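Local coordinates for 5-dehydro-2-deoxygluconokinase (Bacillus halodurans C-125, PDB 2QCV), which probably phosphorylates 5-dehydro-2-deoxy-D-gluconate with ATP, a step in the breakdown of myo-inositol to acetyl-CoA, at residues 44-49 with 173-178; 236-241 with 277-282. One frame throughout, in Å; residues are numbered along the deposited sequence.

Contact 1 (44-49 with 173-178)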
loop_
_atom_site.group_PDB
_atom_site.type_symbol
_atom_site.label_atom_id
_atom_site.label_comp_id
_atom_site.label_asym_id
_atom_site.label_seq_id
_atom_site.Cartn_x
_atom_site.Cartn_y
_atom_site.Cartn_z
ATOM N N GLY A 44 15.358 13.955 -18.016
ATOM C CA GLY A 44 14.885 15.099 -17.202
ATOM C C GLY A 44 15.069 14.845 -15.729
ATOM O O GLY A 44 15.775 13.912 -15.337
ATOM N N GLY A 45 14.449 15.696 -14.910
ATOM C CA GLY A 45 14.635 15.635 -13.474
ATOM C C GLY A 45 15.566 16.763 -13.141
ATOM O O GLY A 45 16.621 16.923 -13.773
ATOM N N SER A 46 15.199 17.554 -12.134
ATOM C CA SER A 46 16.011 18.745 -11.779
ATOM C C SER A 46 17.517 18.500 -11.540
ATOM O O SER A 46 18.325 19.133 -12.214
ATOM C CB SER A 46 15.375 19.496 -10.617
ATOM O OG SER A 46 16.271 20.472 -10.147
ATOM N N PRO A 47 17.909 17.598 -10.604
ATOM C CA PRO A 47 19.356 17.407 -10.454
ATOM C C PRO A 47 20.080 16.820 -11.667
ATOM O O PRO A 47 21.222 17.172 -11.908
ATOM C CB PRO A 47 19.491 16.513 -9.224
ATOM C CG PRO A 47 18.165 15.916 -9.017
ATOM C CD PRO A 47 17.137 16.792 -9.647
ATOM N N ALA A 48 19.437 15.932 -12.410
ATOM C CA ALA A 48 19.957 15.448 -13.680
ATOM C C ALA A 48 20.203 16.573 -14.678
ATOM O O ALA A 48 21.283 16.672 -15.300
ATOM C CB ALA A 48 18.995 14.336 -14.281
ATOM N N ASN A 49 19.208 17.432 -14.860
ATOM C CA ASN A 49 19.341 18.580 -15.740
ATOM C C ASN A 49 20.487 19.483 -15.313
ATOM O O ASN A 49 21.202 20.044 -16.153
ATOM C CB ASN A 49 18.059 19.431 -15.724
ATOM C CG ASN A 49 16.936 18.802 -16.439
ATOM O OD1 ASN A 49 17.119 17.894 -17.276
ATOM N ND2 ASN A 49 15.713 19.270 -16.109
ATOM N N VAL A 173 24.767 22.595 -1.535
ATOM C CA VAL A 173 23.937 23.512 -2.277
ATOM C C VAL A 173 22.533 22.941 -2.381
ATOM O O VAL A 173 22.314 21.834 -2.931
ATOM C CB VAL A 173 24.505 23.808 -3.709
ATOM C CG1 VAL A 173 23.592 24.829 -4.427
ATOM C CG2 VAL A 173 25.981 24.246 -3.702
ATOM N N PHE A 174 21.567 23.673 -1.832
ATOM C CA PHE A 174 20.185 23.203 -1.774
ATOM C C PHE A 174 19.372 23.987 -2.793
ATOM O O PHE A 174 19.190 25.198 -2.649
ATOM C CB PHE A 174 19.630 23.403 -0.349
ATOM C CG PHE A 174 18.231 22.851 -0.117
ATOM C CD1 PHE A 174 17.686 21.778 -0.849
ATOM C CD2 PHE A 174 17.449 23.422 0.887
ATOM C CE1 PHE A 174 16.408 21.317 -0.545
ATOM C CE2 PHE A 174 16.176 22.957 1.182
ATOM C CZ PHE A 174 15.655 21.940 0.453
ATOM N N GLU A 175 18.891 23.263 -3.808
ATOM C CA GLU A 175 18.033 23.813 -4.833
ATOM C C GLU A 175 16.598 23.463 -4.493
ATOM O O GLU A 175 16.223 22.289 -4.462
ATOM C CB GLU A 175 18.459 23.264 -6.196
ATOM C CG GLU A 175 18.359 24.267 -7.316
ATOM C CD GLU A 175 16.958 24.625 -7.658
ATOM O OE1 GLU A 175 16.046 23.840 -7.352
ATOM O OE2 GLU A 175 16.764 25.680 -8.272
ATOM N N LEU A 176 15.754 24.477 -4.287
ATOM C CA LEU A 176 14.480 24.252 -3.659
ATOM C C LEU A 176 13.486 23.492 -4.544
ATOM O O LEU A 176 12.726 22.712 -3.996
ATOM C CB LEU A 176 13.848 25.549 -3.104
ATOM C CG LEU A 176 14.608 26.283 -1.981
ATOM C CD1 LEU A 176 13.732 27.413 -1.365
ATOM C CD2 LEU A 176 15.030 25.295 -0.891
ATOM N N ASP A 177 13.525 23.652 -5.866
ATOM C CA ASP A 177 12.874 22.693 -6.809
ATOM C C ASP A 177 11.525 22.227 -6.310
ATOM O O ASP A 177 11.424 21.076 -5.955
ATOM C CB ASP A 177 13.771 21.391 -6.932
ATOM C CG ASP A 177 13.131 20.275 -7.817
ATOM O OD1 ASP A 177 12.548 20.614 -8.892
ATOM O OD2 ASP A 177 13.204 19.081 -7.398
ATOM N N TYR A 178 10.506 23.094 -6.247
ATOM C CA TYR A 178 9.230 22.704 -5.608
ATOM C C TYR A 178 8.241 22.076 -6.600
ATOM O O TYR A 178 7.858 22.701 -7.580
ATOM C CB TYR A 178 8.571 23.903 -4.912
ATOM C CG TYR A 178 7.271 23.614 -4.179
ATOM C CD1 TYR A 178 7.166 22.546 -3.314
ATOM C CD2 TYR A 178 6.147 24.421 -4.360
ATOM C CE1 TYR A 178 5.956 22.248 -2.633
ATOM C CE2 TYR A 178 4.956 24.164 -3.670
ATOM C CZ TYR A 178 4.871 23.073 -2.808
ATOM O OH TYR A 178 3.713 22.814 -2.127
#

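Contact 2 (236-241 with 277-282)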
loop_
_atom_site.group_PDB
_atom_site.type_symbol
_atom_site.label_atom_id
_atom_site.label_comp_id
_atom_site.label_asym_id
_atom_site.label_seq_id
_atom_site.Cartn_x
_atom_site.Cartn_y
_atom_site.Cartn_z
ATOM N N LEU A 236 25.261 31.852 1.810
ATOM C CA LEU A 236 24.784 32.447 0.563
ATOM C C LEU A 236 23.385 32.002 0.269
ATOM O O LEU A 236 23.116 30.798 0.232
ATOM C CB LEU A 236 25.682 32.058 -0.625
ATOM C CG LEU A 236 25.321 32.606 -2.023
ATOM C CD1 LEU A 236 25.361 34.185 -2.129
ATOM C CD2 LEU A 236 26.233 31.975 -3.044
ATOM N N ILE A 237 22.487 32.962 0.050
ATOM C CA ILE A 237 21.098 32.646 -0.230
ATOM C C ILE A 237 20.714 33.393 -1.485
ATOM O O ILE A 237 20.926 34.621 -1.586
ATOM C CB ILE A 237 20.181 33.072 0.967
ATOM C CG1 ILE A 237 20.606 32.356 2.248
ATOM C CG2 ILE A 237 18.686 32.892 0.650
ATOM C CD1 ILE A 237 20.006 32.897 3.535
ATOM N N VAL A 238 20.212 32.653 -2.464
ATOM C CA VAL A 238 19.796 33.240 -3.746
ATOM C C VAL A 238 18.288 33.123 -3.914
ATOM O O VAL A 238 17.740 32.025 -3.900
ATOM C CB VAL A 238 20.530 32.575 -4.921
ATOM C CG1 VAL A 238 20.048 33.182 -6.240
ATOM C CG2 VAL A 238 22.105 32.687 -4.740
ATOM N N ILE A 239 17.597 34.252 -4.016
ATOM C CA ILE A 239 16.139 34.257 -4.068
ATOM C C ILE A 239 15.731 34.845 -5.427
ATOM O O ILE A 239 16.082 35.986 -5.739
ATOM C CB ILE A 239 15.486 35.082 -2.892
ATOM C CG1 ILE A 239 16.082 34.657 -1.515
ATOM C CG2 ILE A 239 13.926 34.987 -2.931
ATOM C CD1 ILE A 239 15.490 35.340 -0.276
ATOM N N LYS A 240 15.031 34.047 -6.231
ATOM C CA LYS A 240 14.662 34.421 -7.608
ATOM C C LYS A 240 13.222 34.887 -7.697
ATOM O O LYS A 240 12.300 34.299 -7.092
ATOM C CB LYS A 240 14.860 33.235 -8.530
ATOM C CG LYS A 240 16.272 32.622 -8.421
ATOM C CD LYS A 240 16.352 31.371 -9.240
ATOM C CE LYS A 240 15.733 30.176 -8.574
ATOM N NZ LYS A 240 15.531 29.050 -9.568
ATOM N N HIS A 241 13.027 35.954 -8.455
ATOM C CA HIS A 241 11.721 36.590 -8.598
ATOM C C HIS A 241 11.297 36.739 -10.074
ATOM O O HIS A 241 10.593 37.694 -10.451
ATOM C CB HIS A 241 11.727 37.949 -7.932
ATOM C CG HIS A 241 12.011 37.931 -6.455
ATOM N ND1 HIS A 241 11.023 38.143 -5.519
ATOM C CD2 HIS A 241 13.155 37.737 -5.754
ATOM C CE1 HIS A 241 11.547 38.098 -4.308
ATOM N NE2 HIS A 241 12.844 37.871 -4.418
ATOM N N SER A 277 22.847 25.608 -12.824
ATOM C CA SER A 277 24.106 25.105 -13.413
ATOM C C SER A 277 25.028 26.263 -13.811
ATOM O O SER A 277 26.204 26.262 -13.480
ATOM C CB SER A 277 23.831 24.160 -14.588
ATOM O OG SER A 277 22.948 24.675 -15.531
ATOM N N ALA A 278 24.476 27.279 -14.482
ATOM C CA ALA A 278 25.289 28.420 -14.940
ATOM C C ALA A 278 25.720 29.321 -13.772
ATOM O O ALA A 278 26.832 29.857 -13.773
ATOM C CB ALA A 278 24.555 29.229 -16.031
ATOM N N PHE A 279 24.841 29.518 -12.791
ATOM C CA PHE A 279 25.200 30.268 -11.593
ATOM C C PHE A 279 26.355 29.577 -10.858
ATOM O O PHE A 279 27.376 30.204 -10.529
ATOM C CB PHE A 279 23.990 30.400 -10.665
ATOM C CG PHE A 279 24.298 31.079 -9.359
ATOM C CD1 PHE A 279 24.223 32.460 -9.222
ATOM C CD2 PHE A 279 24.625 30.342 -8.260
ATOM C CE1 PHE A 279 24.528 33.084 -8.001
ATOM C CE2 PHE A 279 24.919 30.943 -7.043
ATOM C CZ PHE A 279 24.880 32.323 -6.917
ATOM N N LEU A 280 26.241 28.260 -10.672
ATOM C CA LEU A 280 27.317 27.536 -10.006
ATOM C C LEU A 280 28.586 27.501 -10.829
ATOM O O LEU A 280 29.679 27.625 -10.297
ATOM C CB LEU A 280 26.905 26.119 -9.646
ATOM C CG LEU A 280 25.768 26.032 -8.606
ATOM C CD1 LEU A 280 25.206 24.570 -8.518
ATOM C CD2 LEU A 280 26.287 26.559 -7.267
ATOM N N TYR A 281 28.463 27.296 -12.130
ATOM C CA TYR A 281 29.646 27.417 -12.985
ATOM C C TYR A 281 30.379 28.730 -12.767
ATOM O O TYR A 281 31.618 28.763 -12.631
ATOM C CB TYR A 281 29.263 27.272 -14.453
ATOM C CG TYR A 281 30.333 27.730 -15.407
ATOM C CD1 TYR A 281 31.313 26.851 -15.852
ATOM C CD2 TYR A 281 30.347 29.031 -15.886
ATOM C CE1 TYR A 281 32.313 27.275 -16.767
ATOM C CE2 TYR A 281 31.357 29.479 -16.761
ATOM C CZ TYR A 281 32.312 28.577 -17.216
ATOM O OH TYR A 281 33.275 28.997 -18.092
ATOM N N ALA A 282 29.633 29.835 -12.752
ATOM C CA ALA A 282 30.269 31.140 -12.571
ATOM C C ALA A 282 30.966 31.269 -11.230
ATOM O O ALA A 282 32.082 31.829 -11.136
ATOM C CB ALA A 282 29.237 32.288 -12.768
#

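Contact 1 (44-49 with 173-178)
Extended first torsions direct Ser-46 and Asp-177 at each other: OG of Ser-46 lies anti to the backbone N (chi1 170°), and CG of Asp-177 does the same (chi1 176°). The carbon, not the hydroxyl, makes the nearest approach. Ser-46 CB lies 3.5 Å from Asp-177 OD1, 3.7 Å from CG and 3.9 Å from OD2; these near-equal separations place the methylene above the flat of the carboxylate, not at its end. Ser-46 OG stands 3.9 Å from Asp-177 OD1, and its polar needs are met by a hydrogen bond with Asp-273 OD1 and a weak one with Ser-145 OG. Asp-177 OD2 is hydrogen-bonded to Thr-147 OG1, a bond from outside the two segments that helps fix the rotation of the carboxylate. Glu-175, on strand 171-175, brings OE1 only to 4.4 Å from Ser-46 OG. Its OE2 makes a weak hydrogen bond to a triethylene glycol, probably a crystallisation additive, beside the strand end. Gly-45 occupies the N-cap position of helix 46-56, whose first turn closes with Asn-49 N bonded to Gly-45 O at 2.9 Å, while Asn-49 ND2 bonds Asp-273 OD2. Residues 44-49 carry the GGxxxN signature of PfkB sugar kinases; within it Ser-46 meets the end of strand 171-175, and Ser-46 and Asn-49 both bond Asp-273 of the GAGD sequence, an arrangement consistent with the substrate cleft of the ribokinase-like fold.

Contact 2 (236-241 with 277-282)
Apolar contact comes first, and a single aromatic side chain carries it: Phe-279, on helix 271-284, meets Leu-236 and Val-238 of strand 236-240 from the opposite direction. Its ring tip does the touching. Phe-279 CZ is 3.5 Å from Val-238 CG2, a methyl that approaches the ring obliquely and also comes within 4.0 Å of Phe-279 CE2. The second methyl, Leu-236 CD2, sits at the ring edge, near its plane, 4.1 Å from Phe-279 CZ. With CG anti to the backbone N (chi1 176°), the phenyl group reaches across the 10.0 Å that separates the CA atoms of Phe-279 and Val-238. All three residues are buried. This is helix-on-sheet packing within the alpha/beta core of the ribokinase-like fold: Leu-236 and Val-238 face helix 271-284, whereas the alternate residues Ile-237 and Ile-239 pack on helices 207-213 and 222-229. No hydrogen bond crosses between the segments; backbone bonds lie within the helix or join neighbouring strands. The helix continues through Tyr-281 N to Ser-277 O at 2.8 Å; Val-238 is backbone-bonded to Val-203 and Gly-205 of the parallel strand 202-206. Charge enters at the far end of the strand, where Lys-240 makes a cation-pi contact with Tyr-275, one turn before Phe-279.

Overall arrangement
Both contacts reach the same mixed sheet, through strands 171-175 and 236-240, with strand 202-206 between them. Their centres are 12 Å apart. The centre of contact 1, at the C-terminal end of strand 171-175, is about 2 Å from that of the chain, yet the contact is only partly buried. Its polar side chains touch through a methylene over a carboxylate and hydrogen-bond to residues outside both segments. Contact 2, centred about 10 Å from the chain's centre, is buried and apolar. They meet where Val-173 CG2 packs 4.3 Å from Leu-280 CD2 and where Lys-240 NZ lies 3.8 Å from Glu-175 OE2, a long, weak ion pair. Helix 271-284 serves both, giving Asp-273 to contact 1 and Phe-279 to contact 2.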